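Local structure of CREG-like beta-barrel domain-containing protein (Agrobacterium tumefaciens, 3DNH) at residues A126-R131 and L137-P142; P69-A74 and G111-I116; L78-M83 and D143-R148; G198-L203 and I224-A229. The protein is of unknown function but folds as a CREG-like beta-barrel of the FMN-binding clan, so it may bind a flavin or a related cofactor. All coordinates share one frame; numbering follows the deposited sequence.

Contacts 1, 2 and 3 belong to the barrel and its covering helices, while contact 4 sets helix 199-206 against the C-terminal three-stranded sheet, its centre about 31 Å from that of contact 3. Contacts 2, 3 and 4 are buried, contact 1 only partly. Contacts 1 to 3 reach the second subunit; contact 4 does not. Contacts 2 and 3 meet at strand 144-157: contact 2 joins the strands on its two flanks, and contact 3 sets helix 78-85 against it. Contact 1 ties the two helices preceding that strand. In contacts 2 and 4 side chains meet by apolar contact alone. Contact 3 adds a water; contact 1 brings two tyrosine hydroxyls near without a bond between them.

Contact 1 (A126-R131 and L137-P142); sequences ARYIAR and LYLSLP
Tyr128 meets both Tyr138 and Leu139 on the far segment. Its CG stands anti to the backbone N (chi1 -166°), which extends the ring from helix 121-131 toward segment 137-142. The two tyrosine side chains cross at about a right angle. Tyr138 OH sits at the edge of the Tyr128 ring, near its plane, 3.7 Å from Tyr128 CE2. The two OH atoms are also 3.7 Å apart and do not bond to each other. Each has a partner outside the segments. Tyr128 OH is bonded to Asn60, and Tyr138 OH to Asp100 of the second subunit. Nearer the ring's root, Tyr128 CD2 rests 3.9 Å from Leu139 CD1.

Ile129 follows. The tip of its longer branch does the touching, with Ile129 CD1 3.9 Å from Leu139 CD1. The two side chains slide past each other in opposite directions. A single methyl of Leu139 thus serves both helix residues, wedged where the tyrosine ring and the isoleucine tip come together.

Phe70 of strand 69-74 packs on the Tyr128 ring, and Phe72 touches the same side chain. The contact joins two successive helices, 121-131 and 135-138, linked by a short turn. They lie in the chain between strands 106-115 and 144-157 of the barrel, an arrangement consistent with the split-barrel fold of the FMN-binding clan.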
loop_
_atom_site.group_PDB
_atom_site.type_symbol
_atom_site.label_atom_id
_atom_site.label_comp_id
_atom_site.label_asym_id
_atom_site.label_seq_id
_atom_site.Cartn_x
_atom_site.Cartn_y
_atom_site.Cartn_z
ATOM N N ALA A 126 -15.256 -3.584 17.944
ATOM C CA ALA A 126 -15.021 -2.373 18.697
ATOM C C ALA A 126 -13.541 -1.916 18.522
ATOM O O ALA A 126 -13.269 -0.726 18.293
ATOM C CB ALA A 126 -15.379 -2.580 20.146
ATOM N N ARG A 127 -12.621 -2.876 18.557
ATOM C CA ARG A 127 -11.196 -2.577 18.325
ATOM C C ARG A 127 -10.925 -1.951 16.954
ATOM O O ARG A 127 -10.142 -1.001 16.826
ATOM C CB ARG A 127 -10.360 -3.834 18.470
ATOM C CG ARG A 127 -10.109 -4.255 19.860
ATOM C CD ARG A 127 -9.528 -5.669 19.853
ATOM N NE ARG A 127 -9.230 -6.122 21.208
ATOM C CZ ARG A 127 -8.805 -7.339 21.536
ATOM N NH1 ARG A 127 -8.673 -8.296 20.606
ATOM N NH2 ARG A 127 -8.537 -7.597 22.822
ATOM N N TYR A 128 -11.590 -2.475 15.924
ATOM C CA TYR A 128 -11.429 -1.975 14.588
ATOM C C TYR A 128 -12.006 -0.566 14.381
ATOM O O TYR A 128 -11.362 0.293 13.777
ATOM C CB TYR A 128 -12.135 -2.947 13.646
ATOM C CG TYR A 128 -11.823 -2.786 12.188
ATOM C CD1 TYR A 128 -10.773 -3.501 11.596
ATOM C CD2 TYR A 128 -12.636 -2.013 11.376
ATOM C CE1 TYR A 128 -10.511 -3.390 10.229
ATOM C CE2 TYR A 128 -12.407 -1.901 10.021
ATOM C CZ TYR A 128 -11.346 -2.606 9.444
ATOM O OH TYR A 128 -11.153 -2.515 8.081
ATOM N N ILE A 129 -13.243 -0.356 14.857
ATOM C CA ILE A 129 -13.928 0.930 14.848
ATOM C C ILE A 129 -13.103 2.046 15.499
ATOM O O ILE A 129 -13.115 3.184 15.042
ATOM C CB ILE A 129 -15.305 0.839 15.611
ATOM C CG1 ILE A 129 -16.399 0.133 14.767
ATOM C CG2 ILE A 129 -15.822 2.198 16.031
ATOM C CD1 ILE A 129 -16.433 0.542 13.393
ATOM N N ALA A 130 -12.408 1.684 16.569
ATOM C CA ALA A 130 -11.513 2.590 17.308
ATOM C C ALA A 130 -10.474 3.222 16.369
ATOM O O ALA A 130 -10.137 4.376 16.534
ATOM C CB ALA A 130 -10.830 1.830 18.466
ATOM N N ARG A 131 -10.022 2.488 15.349
ATOM C CA ARG A 131 -9.042 3.008 14.402
ATOM C C ARG A 131 -9.659 3.562 13.137
ATOM O O ARG A 131 -9.074 4.449 12.500
ATOM C CB ARG A 131 -8.016 1.915 14.029
ATOM C CG ARG A 131 -6.955 1.686 15.027
ATOM C CD ARG A 131 -6.004 0.586 14.493
ATOM N NE ARG A 131 -4.749 0.595 15.212
ATOM C CZ ARG A 131 -3.631 -0.015 14.817
ATOM N NH1 ARG A 131 -3.584 -0.681 13.669
ATOM N NH2 ARG A 131 -2.534 0.080 15.565
ATOM N N LEU A 137 -20.084 2.026 9.332
ATOM C CA LEU A 137 -21.025 1.894 8.247
ATOM C C LEU A 137 -20.832 0.594 7.490
ATOM O O LEU A 137 -21.769 -0.200 7.406
ATOM C CB LEU A 137 -20.917 3.102 7.294
ATOM C CG LEU A 137 -22.083 3.468 6.361
ATOM C CD1 LEU A 137 -22.051 2.643 5.038
ATOM C CD2 LEU A 137 -23.460 3.382 7.078
ATOM N N TYR A 138 -19.643 0.383 6.926
ATOM C CA TYR A 138 -19.424 -0.775 6.039
ATOM C C TYR A 138 -19.294 -2.146 6.713
ATOM O O TYR A 138 -19.364 -3.164 6.038
ATOM C CB TYR A 138 -18.287 -0.550 5.043
ATOM C CG TYR A 138 -16.926 -0.287 5.648
ATOM C CD1 TYR A 138 -16.146 -1.336 6.164
ATOM C CD2 TYR A 138 -16.390 1.016 5.673
ATOM C CE1 TYR A 138 -14.895 -1.108 6.718
ATOM C CE2 TYR A 138 -15.131 1.257 6.219
ATOM C CZ TYR A 138 -14.388 0.196 6.733
ATOM O OH TYR A 138 -13.146 0.438 7.275
ATOM N N LEU A 139 -19.069 -2.174 8.030
ATOM C CA LEU A 139 -19.184 -3.417 8.807
ATOM C C LEU A 139 -20.670 -3.744 9.035
ATOM O O LEU A 139 -21.032 -4.903 9.193
ATOM C CB LEU A 139 -18.455 -3.321 10.154
ATOM C CG LEU A 139 -16.952 -3.032 10.199
ATOM C CD1 LEU A 139 -16.439 -2.919 11.657
ATOM C CD2 LEU A 139 -16.224 -4.121 9.465
ATOM N N SER A 140 -21.528 -2.718 9.053
ATOM C CA SER A 140 -22.975 -2.919 9.206
ATOM C C SER A 140 -23.601 -3.419 7.899
ATOM O O SER A 140 -24.826 -3.520 7.785
ATOM C CB SER A 140 -23.680 -1.629 9.678
ATOM O OG SER A 140 -23.537 -1.420 11.077
ATOM N N LEU A 141 -22.757 -3.727 6.919
ATOM C CA LEU A 141 -23.239 -4.255 5.643
ATOM C C LEU A 141 -23.202 -5.785 5.649
ATOM O O LEU A 141 -22.379 -6.361 6.348
ATOM C CB LEU A 141 -22.412 -3.680 4.481
ATOM C CG LEU A 141 -22.741 -2.213 4.127
ATOM C CD1 LEU A 141 -21.645 -1.547 3.263
ATOM C CD2 LEU A 141 -24.125 -2.097 3.481
ATOM N N PRO A 142 -24.099 -6.446 4.890
ATOM C CA PRO A 142 -24.092 -7.914 4.766
ATOM C C PRO A 142 -22.717 -8.598 4.565
ATOM O O PRO A 142 -21.801 -8.001 4.021
ATOM C CB PRO A 142 -25.021 -8.162 3.553
ATOM C CG PRO A 142 -26.047 -7.067 3.693
ATOM C CD PRO A 142 -25.223 -5.854 4.130
#

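Contact 2 (P69-A74 and G111-I116); sequences PFFFAA and GRADRI
Phe70 carries its ring between the backbone N and the carbonyl carbon (chi1 77°), and Ile116 carries CG1 anti to its carbonyl carbon (chi1 -69°). The isoleucine branch then runs on nearly straight and sends its end methyl to the root of the phenylalanine. Ile116 CD1 lies 4.1 Å from Phe70 CB. The closest touch is methyl against methylene, and the same methyl also sits obliquely by the Phe70 ring. The ring itself leans on toward helix 121-131, where Ala124, Arg127 and Tyr128 pack against it.

Phe71 reaches the other strand in a different way. Its CB leaves the backbone away from segment 111-116, yet the ring turns back. The far atom of that ring, Phe71 CZ, comes to 4.5 Å from Ala113 CB. This is a light, oblique contact. Met83 of helix 78-85 touches both of these residues. The Phe71 ring also meets that of Tyr147, with the two planes about 20° apart.

No hydrogen bond joins the two segments, because they are not adjacent in the sheet. Strand 144-157 runs between them and bonds to both, for instance through Tyr147 to Phe71 and Arg148 to Asp114. The nearest CA atoms, Phe70 CA and Ile116 CA, are 8.7 Å apart. Side chains bridge the gap on both faces of the sheet, and the long reach of Phe71 makes up for the small Ala113. The contact thus spans strand 144-157, from 69-74 to 106-115, in a closed six-stranded antiparallel barrel, consistent with the FMN-binding split-barrel family.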
loop_
_atom_site.group_PDB
_atom_site.type_symbol
_atom_site.label_atom_id
_atom_site.label_comp_id
_atom_site.label_asym_id
_atom_site.label_seq_id
_atom_site.Cartn_x
_atom_site.Cartn_y
_atom_site.Cartn_z
ATOM N N PRO A 69 -1.953 -8.934 14.042
ATOM C CA PRO A 69 -2.766 -8.169 13.118
ATOM C C PRO A 69 -4.069 -8.871 12.765
ATOM O O PRO A 69 -4.121 -10.105 12.662
ATOM C CB PRO A 69 -1.885 -8.044 11.868
ATOM C CG PRO A 69 -0.560 -8.531 12.229
ATOM C CD PRO A 69 -0.789 -9.514 13.352
ATOM N N PHE A 70 -5.128 -8.073 12.565
ATOM C CA PHE A 70 -6.394 -8.654 12.128
ATOM C C PHE A 70 -7.008 -7.690 11.137
ATOM O O PHE A 70 -6.634 -6.516 11.057
ATOM C CB PHE A 70 -7.334 -9.005 13.327
ATOM C CG PHE A 70 -8.045 -7.805 13.954
ATOM C CD1 PHE A 70 -9.325 -7.427 13.529
ATOM C CD2 PHE A 70 -7.449 -7.076 14.990
ATOM C CE1 PHE A 70 -10.001 -6.330 14.146
ATOM C CE2 PHE A 70 -8.092 -5.996 15.584
ATOM C CZ PHE A 70 -9.377 -5.618 15.152
ATOM N N PHE A 71 -7.961 -8.182 10.378
ATOM C CA PHE A 71 -8.545 -7.365 9.343
ATOM C C PHE A 71 -9.923 -7.933 8.953
ATOM O O PHE A 71 -10.295 -9.055 9.342
ATOM C CB PHE A 71 -7.597 -7.248 8.133
ATOM C CG PHE A 71 -7.261 -8.569 7.489
ATOM C CD1 PHE A 71 -8.040 -9.067 6.440
ATOM C CD2 PHE A 71 -6.155 -9.304 7.911
ATOM C CE1 PHE A 71 -7.728 -10.308 5.830
ATOM C CE2 PHE A 71 -5.830 -10.526 7.318
ATOM C CZ PHE A 71 -6.624 -11.031 6.262
ATOM N N PHE A 72 -10.638 -7.107 8.200
ATOM C CA PHE A 72 -11.965 -7.419 7.745
ATOM C C PHE A 72 -11.958 -7.469 6.232
ATOM O O PHE A 72 -11.186 -6.737 5.583
ATOM C CB PHE A 72 -12.947 -6.349 8.241
ATOM C CG PHE A 72 -14.014 -6.005 7.258
ATOM C CD1 PHE A 72 -15.169 -6.775 7.161
ATOM C CD2 PHE A 72 -13.870 -4.893 6.422
ATOM C CE1 PHE A 72 -16.167 -6.440 6.237
ATOM C CE2 PHE A 72 -14.870 -4.555 5.490
ATOM C CZ PHE A 72 -16.009 -5.333 5.398
ATOM N N ALA A 73 -12.832 -8.316 5.685
ATOM C CA ALA A 73 -13.049 -8.370 4.243
ATOM C C ALA A 73 -14.540 -8.577 4.018
ATOM O O ALA A 73 -15.141 -9.400 4.703
ATOM C CB ALA A 73 -12.283 -9.501 3.606
ATOM N N ALA A 74 -15.134 -7.823 3.092
ATOM C CA ALA A 74 -16.521 -8.094 2.667
ATOM C C ALA A 74 -16.560 -9.504 2.070
ATOM O O ALA A 74 -15.651 -9.864 1.333
ATOM C CB ALA A 74 -16.954 -7.074 1.644
ATOM N N GLY A 111 1.844 -15.714 6.192
ATOM C CA GLY A 111 1.240 -16.760 7.043
ATOM C C GLY A 111 -0.136 -17.201 6.598
ATOM O O GLY A 111 -0.399 -17.286 5.398
ATOM N N ARG A 112 -1.010 -17.508 7.560
ATOM C CA ARG A 112 -2.383 -17.944 7.244
ATOM C C ARG A 112 -3.440 -16.982 7.760
ATOM O O ARG A 112 -3.269 -16.361 8.803
ATOM C CB ARG A 112 -2.649 -19.385 7.706
ATOM C CG ARG A 112 -1.892 -20.414 6.878
ATOM C CD ARG A 112 -1.917 -21.810 7.467
ATOM N NE ARG A 112 -1.102 -22.666 6.605
ATOM C CZ ARG A 112 -1.512 -23.216 5.458
ATOM N NH1 ARG A 112 -0.651 -23.927 4.736
ATOM N NH2 ARG A 112 -2.769 -23.069 5.030
ATOM N N ALA A 113 -4.495 -16.803 6.960
ATOM C CA ALA A 113 -5.656 -16.026 7.342
ATOM C C ALA A 113 -6.602 -16.947 8.086
ATOM O O ALA A 113 -7.299 -17.773 7.454
ATOM C CB ALA A 113 -6.333 -15.492 6.110
ATOM N N ASP A 114 -6.630 -16.809 9.412
ATOM C CA ASP A 114 -7.499 -17.573 10.265
ATOM C C ASP A 114 -8.764 -16.759 10.508
ATOM O O ASP A 114 -8.721 -15.637 11.019
ATOM C CB ASP A 114 -6.828 -17.835 11.620
ATOM C CG ASP A 114 -5.748 -18.898 11.566
ATOM O OD1 ASP A 114 -5.871 -19.855 10.778
ATOM O OD2 ASP A 114 -4.759 -18.801 12.335
ATOM N N ARG A 115 -9.902 -17.351 10.215
ATOM C CA ARG A 115 -11.159 -16.709 10.519
ATOM C C ARG A 115 -11.385 -16.568 12.038
ATOM O O ARG A 115 -11.257 -17.534 12.804
ATOM C CB ARG A 115 -12.267 -17.499 9.842
ATOM C CG ARG A 115 -13.470 -16.678 9.577
ATOM C CD ARG A 115 -13.464 -16.011 8.214
ATOM N NE ARG A 115 -14.875 -15.802 7.957
ATOM C CZ ARG A 115 -15.647 -16.644 7.282
ATOM N NH1 ARG A 115 -15.129 -17.718 6.711
ATOM N NH2 ARG A 115 -16.936 -16.390 7.157
ATOM N N ILE A 116 -11.655 -15.341 12.479
ATOM C CA ILE A 116 -11.989 -15.093 13.865
ATOM C C ILE A 116 -13.384 -15.691 14.165
ATOM O O ILE A 116 -14.346 -15.380 13.459
ATOM C CB ILE A 116 -11.917 -13.584 14.178
ATOM C CG1 ILE A 116 -10.443 -13.105 14.128
ATOM C CG2 ILE A 116 -12.539 -13.265 15.544
ATOM C CD1 ILE A 116 -10.245 -11.633 14.395
#

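Contact 3 (L78-M83 and D143-R148); sequences LHARNM and DTRLYR
Met83, present as selenomethionine, lays its end over one face of the Tyr147 ring. Its chain bends at chi3 (-72°), and this brings both the selenium and the methyl above the ring. Met83 SE is 4.3 Å from the Tyr147 ring centroid and 14° off the normal. Met83 CE is 4.0 Å from the same centroid, displaced toward the hydroxyl end, where it comes within 3.7 Å of Tyr147 CZ. The first is a Met-aromatic contact and the second a CH-pi contact. Nearby, the small methyl Ala80 CB packs 3.7 Å from Tyr147 OH.

This is a helix laid on a barrel strand. Helix 78-85 leans on strand 144-157 with local axes 10.8 Å apart and an angle of 55° between them. The helix also touches strands 41-47 and 54-63, so it packs on several strands of a barrel of the kind found in the FMN-binding clan.

Polar links across the contact run through one water. It donates to Ala80 O and accepts from Arg145 NH1 (3.1 Å from the water) and from Tyr147 OH. It lies in the guanidinium plane of Arg145 and also in the plane of the Tyr147 ring. No direct hydrogen bond joins the segments.

Two arginines also bond within their own segments. Arg145 NE makes a salt bridge to Asp143 OD1 at 3.3 Å, its hydrogen bond weak, which helps to orient the guanidinium. On the helix, Arg81 grips Asn82 OD1 side-on with NE and NH2, and its NH2 also reaches Thr12 of the second subunit.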
loop_
_atom_site.group_PDB
_atom_site.type_symbol
_atom_site.label_atom_id
_atom_site.label_comp_id
_atom_site.label_asym_id
_atom_site.label_seq_id
_atom_site.Cartn_x
_atom_site.Cartn_y
_atom_site.Cartn_z
ATOM N N LEU A 78 -13.323 -11.053 -4.214
ATOM C CA LEU A 78 -12.351 -12.004 -4.711
ATOM C C LEU A 78 -11.359 -12.469 -3.640
ATOM O O LEU A 78 -11.102 -13.661 -3.530
ATOM C CB LEU A 78 -11.601 -11.385 -5.883
ATOM C CG LEU A 78 -12.004 -11.660 -7.341
ATOM C CD1 LEU A 78 -13.102 -12.710 -7.530
ATOM C CD2 LEU A 78 -12.322 -10.381 -8.113
ATOM N N HIS A 79 -10.789 -11.545 -2.858
ATOM C CA HIS A 79 -9.817 -11.987 -1.853
ATOM C C HIS A 79 -10.487 -12.856 -0.777
ATOM O O HIS A 79 -9.940 -13.875 -0.406
ATOM C CB HIS A 79 -9.001 -10.837 -1.241
ATOM C CG HIS A 79 -9.829 -9.678 -0.785
ATOM N ND1 HIS A 79 -10.578 -8.907 -1.651
ATOM C CD2 HIS A 79 -9.993 -9.132 0.443
ATOM C CE1 HIS A 79 -11.184 -7.947 -0.972
ATOM N NE2 HIS A 79 -10.849 -8.062 0.303
ATOM N N ALA A 80 -11.669 -12.458 -0.294
ATOM C CA ALA A 80 -12.455 -13.306 0.628
ATOM C C ALA A 80 -12.616 -14.714 0.074
ATOM O O ALA A 80 -12.312 -15.696 0.781
ATOM C CB ALA A 80 -13.817 -12.702 0.921
ATOM N N ARG A 81 -13.090 -14.807 -1.186
ATOM C CA ARG A 81 -13.221 -16.062 -1.897
ATOM C C ARG A 81 -11.902 -16.818 -1.887
ATOM O O ARG A 81 -11.879 -18.017 -1.550
ATOM C CB ARG A 81 -13.674 -15.832 -3.356
ATOM C CG ARG A 81 -14.215 -17.083 -4.149
ATOM C CD ARG A 81 -13.119 -17.933 -4.845
ATOM N NE ARG A 81 -12.121 -17.084 -5.531
ATOM C CZ ARG A 81 -12.280 -16.553 -6.732
ATOM N NH1 ARG A 81 -13.397 -16.789 -7.432
ATOM N NH2 ARG A 81 -11.322 -15.792 -7.248
ATOM N N ASN A 82 -10.823 -16.142 -2.296
ATOM C CA ASN A 82 -9.515 -16.806 -2.427
ATOM C C ASN A 82 -9.116 -17.429 -1.101
ATOM O O ASN A 82 -8.740 -18.616 -1.047
ATOM C CB ASN A 82 -8.422 -15.848 -2.931
ATOM C CG ASN A 82 -8.613 -15.446 -4.380
ATOM O OD1 ASN A 82 -9.366 -16.082 -5.101
ATOM N ND2 ASN A 82 -7.949 -14.360 -4.807
HETATM N N MSE A 83 -9.257 -16.640 -0.037
HETATM C CA MSE A 83 -8.971 -17.081 1.322
HETATM C C MSE A 83 -9.837 -18.260 1.818
HETATM O O MSE A 83 -9.349 -19.084 2.576
HETATM C CB MSE A 83 -9.044 -15.895 2.290
HETATM C CG MSE A 83 -7.874 -14.923 2.129
HETATM SE SE MSE A 83 -7.839 -13.482 3.456
HETATM C CE MSE A 83 -9.374 -12.385 2.818
ATOM N N ASP A 143 -22.620 -9.837 5.061
ATOM C CA ASP A 143 -21.480 -10.768 4.928
ATOM C C ASP A 143 -20.094 -10.262 5.340
ATOM O O ASP A 143 -19.102 -10.666 4.766
ATOM C CB ASP A 143 -21.443 -11.467 3.553
ATOM C CG ASP A 143 -20.674 -12.827 3.595
ATOM O OD1 ASP A 143 -19.995 -13.121 4.621
ATOM O OD2 ASP A 143 -20.739 -13.610 2.616
ATOM N N THR A 144 -20.028 -9.415 6.362
ATOM C CA THR A 144 -18.731 -8.946 6.864
ATOM C C THR A 144 -17.964 -10.178 7.380
ATOM O O THR A 144 -18.538 -11.011 8.088
ATOM C CB THR A 144 -18.859 -7.810 7.963
ATOM O OG1 THR A 144 -19.224 -8.346 9.246
ATOM C CG2 THR A 144 -19.875 -6.770 7.596
ATOM N N ARG A 145 -16.697 -10.312 6.981
ATOM C CA ARG A 145 -15.813 -11.420 7.426
ATOM C C ARG A 145 -14.580 -10.890 8.160
ATOM O O ARG A 145 -13.972 -9.917 7.744
ATOM C CB ARG A 145 -15.372 -12.296 6.257
ATOM C CG ARG A 145 -16.513 -13.092 5.636
ATOM C CD ARG A 145 -16.035 -14.225 4.775
ATOM N NE ARG A 145 -17.185 -14.795 4.081
ATOM C CZ ARG A 145 -17.107 -15.545 2.987
ATOM N NH1 ARG A 145 -15.924 -15.845 2.462
ATOM N NH2 ARG A 145 -18.217 -15.994 2.421
ATOM N N LEU A 146 -14.210 -11.563 9.235
ATOM C CA LEU A 146 -13.165 -11.095 10.130
ATOM C C LEU A 146 -12.040 -12.142 10.217
ATOM O O LEU A 146 -12.307 -13.314 10.460
ATOM C CB LEU A 146 -13.812 -10.931 11.479
ATOM C CG LEU A 146 -13.375 -9.873 12.462
ATOM C CD1 LEU A 146 -12.434 -8.836 11.859
ATOM C CD2 LEU A 146 -14.681 -9.259 12.992
ATOM N N TYR A 147 -10.790 -11.721 10.050
ATOM C CA TYR A 147 -9.655 -12.678 9.995
ATOM C C TYR A 147 -8.503 -12.197 10.845
ATOM O O TYR A 147 -8.285 -11.028 10.907
ATOM C CB TYR A 147 -9.097 -12.727 8.591
ATOM C CG TYR A 147 -10.082 -12.996 7.496
ATOM C CD1 TYR A 147 -10.215 -14.277 6.948
ATOM C CD2 TYR A 147 -10.815 -11.948 6.937
ATOM C CE1 TYR A 147 -11.101 -14.517 5.887
ATOM C CE2 TYR A 147 -11.684 -12.170 5.937
ATOM C CZ TYR A 147 -11.827 -13.450 5.402
ATOM O OH TYR A 147 -12.695 -13.612 4.381
ATOM N N ARG A 148 -7.726 -13.092 11.456
ATOM C CA ARG A 148 -6.429 -12.637 11.967
ATOM C C ARG A 148 -5.289 -13.357 11.257
ATOM O O ARG A 148 -5.440 -14.496 10.759
ATOM C CB ARG A 148 -6.331 -12.683 13.524
ATOM C CG ARG A 148 -6.563 -14.031 14.096
ATOM C CD ARG A 148 -6.220 -14.127 15.598
ATOM N NE ARG A 148 -7.148 -13.413 16.455
ATOM C CZ ARG A 148 -8.251 -13.940 17.000
ATOM N NH1 ARG A 148 -8.614 -15.201 16.777
ATOM N NH2 ARG A 148 -9.020 -13.184 17.761
HETATM O O HOH W 1 -12.933 -15.839 3.279
#

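Contact 4 (G198-L203 and I224-A229); sequences GEASRL and IDLASA
Leu226 puts one methyl, CD2, against the helix, where it meets both Ala200 and Leu203. Its chi1 is ordinary, but chi2 of 107° lies away from the usual staggered values. This turn of the end brings Leu226 CD2 to 3.3 Å from Ala200 O, a tight fit. The same methyl is 4.0 Å from Ala200 CB and 4.0 Å from Leu203 CB.

Leu203 has its CG anti to the carbonyl carbon (chi1 -58°), in a regular leucine conformation. Its base serves Leu226, while its tip reaches along the strand to Ile224. There Leu203 CD1 and Ile224 CD1 touch, methyl to methyl, at 4.3 Å. Ile224 meets it with an extended longer branch. On the other side of the helix, Glu199 OE2 lies over the guanidinium face of Arg202, a charge pair with no N-H pointing at it.

The helix and strand axes approach to 9.1 Å at 112°, so the helix lies steeply across strand 223-227. That strand is the middle one of a three-stranded antiparallel sheet. Ile216 of strand 215-220 touches Leu203, Ile224 and Leu226. Leu251 of helix 244-254 packs on Leu203 and Ile224, so helices 199-206 and 244-254 both pack on the sheet here.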
loop_
_atom_site.group_PDB
_atom_site.type_symbol
_atom_site.label_atom_id
_atom_site.label_comp_id
_atom_site.label_asym_id
_atom_site.label_seq_id
_atom_site.Cartn_x
_atom_site.Cartn_y
_atom_site.Cartn_z
ATOM N N GLY A 198 -6.732 15.686 26.717
ATOM C CA GLY A 198 -5.408 16.043 26.227
ATOM C C GLY A 198 -4.366 15.007 26.566
ATOM O O GLY A 198 -3.249 15.060 26.015
ATOM N N GLU A 199 -4.697 14.061 27.449
ATOM C CA GLU A 199 -3.676 13.111 27.916
ATOM C C GLU A 199 -3.217 12.125 26.816
ATOM O O GLU A 199 -2.021 11.858 26.695
ATOM C CB GLU A 199 -4.132 12.334 29.142
ATOM C CG GLU A 199 -2.984 11.804 29.978
ATOM C CD GLU A 199 -2.469 12.842 31.013
ATOM O OE1 GLU A 199 -2.378 12.475 32.199
ATOM O OE2 GLU A 199 -2.175 14.032 30.683
ATOM N N ALA A 200 -4.147 11.600 26.010
ATOM C CA ALA A 200 -3.754 10.660 24.927
ATOM C C ALA A 200 -2.845 11.394 23.910
ATOM O O ALA A 200 -1.854 10.842 23.413
ATOM C CB ALA A 200 -4.948 10.126 24.269
ATOM N N SER A 201 -3.174 12.649 23.635
ATOM C CA SER A 201 -2.380 13.479 22.720
ATOM C C SER A 201 -0.980 13.782 23.296
ATOM O O SER A 201 0.021 13.694 22.563
ATOM C CB SER A 201 -3.145 14.747 22.383
ATOM O OG SER A 201 -2.448 15.503 21.411
ATOM N N ARG A 202 -0.885 14.044 24.605
ATOM C CA ARG A 202 0.433 14.147 25.270
ATOM C C ARG A 202 1.290 12.886 25.096
ATOM O O ARG A 202 2.511 12.978 24.876
ATOM C CB ARG A 202 0.311 14.506 26.755
ATOM C CG ARG A 202 0.007 15.982 26.972
ATOM C CD ARG A 202 -0.500 16.327 28.387
ATOM N NE ARG A 202 0.351 15.781 29.450
ATOM C CZ ARG A 202 0.581 16.365 30.634
ATOM N NH1 ARG A 202 1.368 15.755 31.524
ATOM N NH2 ARG A 202 0.053 17.560 30.931
ATOM N N LEU A 203 0.665 11.730 25.226
ATOM C CA LEU A 203 1.354 10.428 25.048
ATOM C C LEU A 203 1.759 10.217 23.600
ATOM O O LEU A 203 2.861 9.722 23.339
ATOM C CB LEU A 203 0.475 9.244 25.504
ATOM C CG LEU A 203 -0.014 9.264 26.953
ATOM C CD1 LEU A 203 -1.017 8.139 27.182
ATOM C CD2 LEU A 203 1.188 9.123 27.927
ATOM N N ILE A 224 1.970 1.417 24.629
ATOM C CA ILE A 224 0.619 1.909 24.484
ATOM C C ILE A 224 0.411 2.287 23.026
ATOM O O ILE A 224 1.221 3.050 22.450
ATOM C CB ILE A 224 0.369 3.210 25.371
ATOM C CG1 ILE A 224 0.653 2.959 26.870
ATOM C CG2 ILE A 224 -1.111 3.753 25.106
ATOM C CD1 ILE A 224 0.789 4.275 27.756
ATOM N N ASP A 225 -0.686 1.809 22.441
ATOM C CA ASP A 225 -0.967 2.144 21.074
ATOM C C ASP A 225 -1.955 3.249 21.145
ATOM O O ASP A 225 -2.869 3.191 21.979
ATOM C CB ASP A 225 -1.567 0.958 20.329
ATOM C CG ASP A 225 -0.492 -0.063 19.867
ATOM O OD1 ASP A 225 0.722 0.173 19.979
ATOM O OD2 ASP A 225 -0.894 -1.099 19.362
ATOM N N LEU A 226 -1.800 4.240 20.256
ATOM C CA LEU A 226 -2.762 5.366 20.131
ATOM C C LEU A 226 -3.206 5.589 18.703
ATOM O O LEU A 226 -2.471 5.259 17.768
ATOM C CB LEU A 226 -2.184 6.671 20.716
ATOM C CG LEU A 226 -1.597 6.493 22.120
ATOM C CD1 LEU A 226 -0.109 6.535 22.053
ATOM C CD2 LEU A 226 -2.175 7.576 22.997
ATOM N N ALA A 227 -4.422 6.124 18.537
ATOM C CA ALA A 227 -4.920 6.518 17.239
ATOM C C ALA A 227 -5.570 7.908 17.247
ATOM O O ALA A 227 -6.161 8.357 18.257
ATOM C CB ALA A 227 -5.897 5.438 16.644
ATOM N N SER A 228 -5.403 8.595 16.117
ATOM C CA SER A 228 -6.169 9.794 15.779
ATOM C C SER A 228 -6.813 9.474 14.452
ATOM O O SER A 228 -6.699 8.345 13.976
ATOM C CB SER A 228 -5.262 11.000 15.646
ATOM O OG SER A 228 -4.456 10.889 14.487
ATOM N N ALA A 229 -7.497 10.450 13.855
ATOM C CA ALA A 229 -8.122 10.257 12.556
ATOM C C ALA A 229 -7.131 9.984 11.402
ATOM O O ALA A 229 -7.367 9.087 10.597
ATOM C CB ALA A 229 -9.006 11.435 12.220
#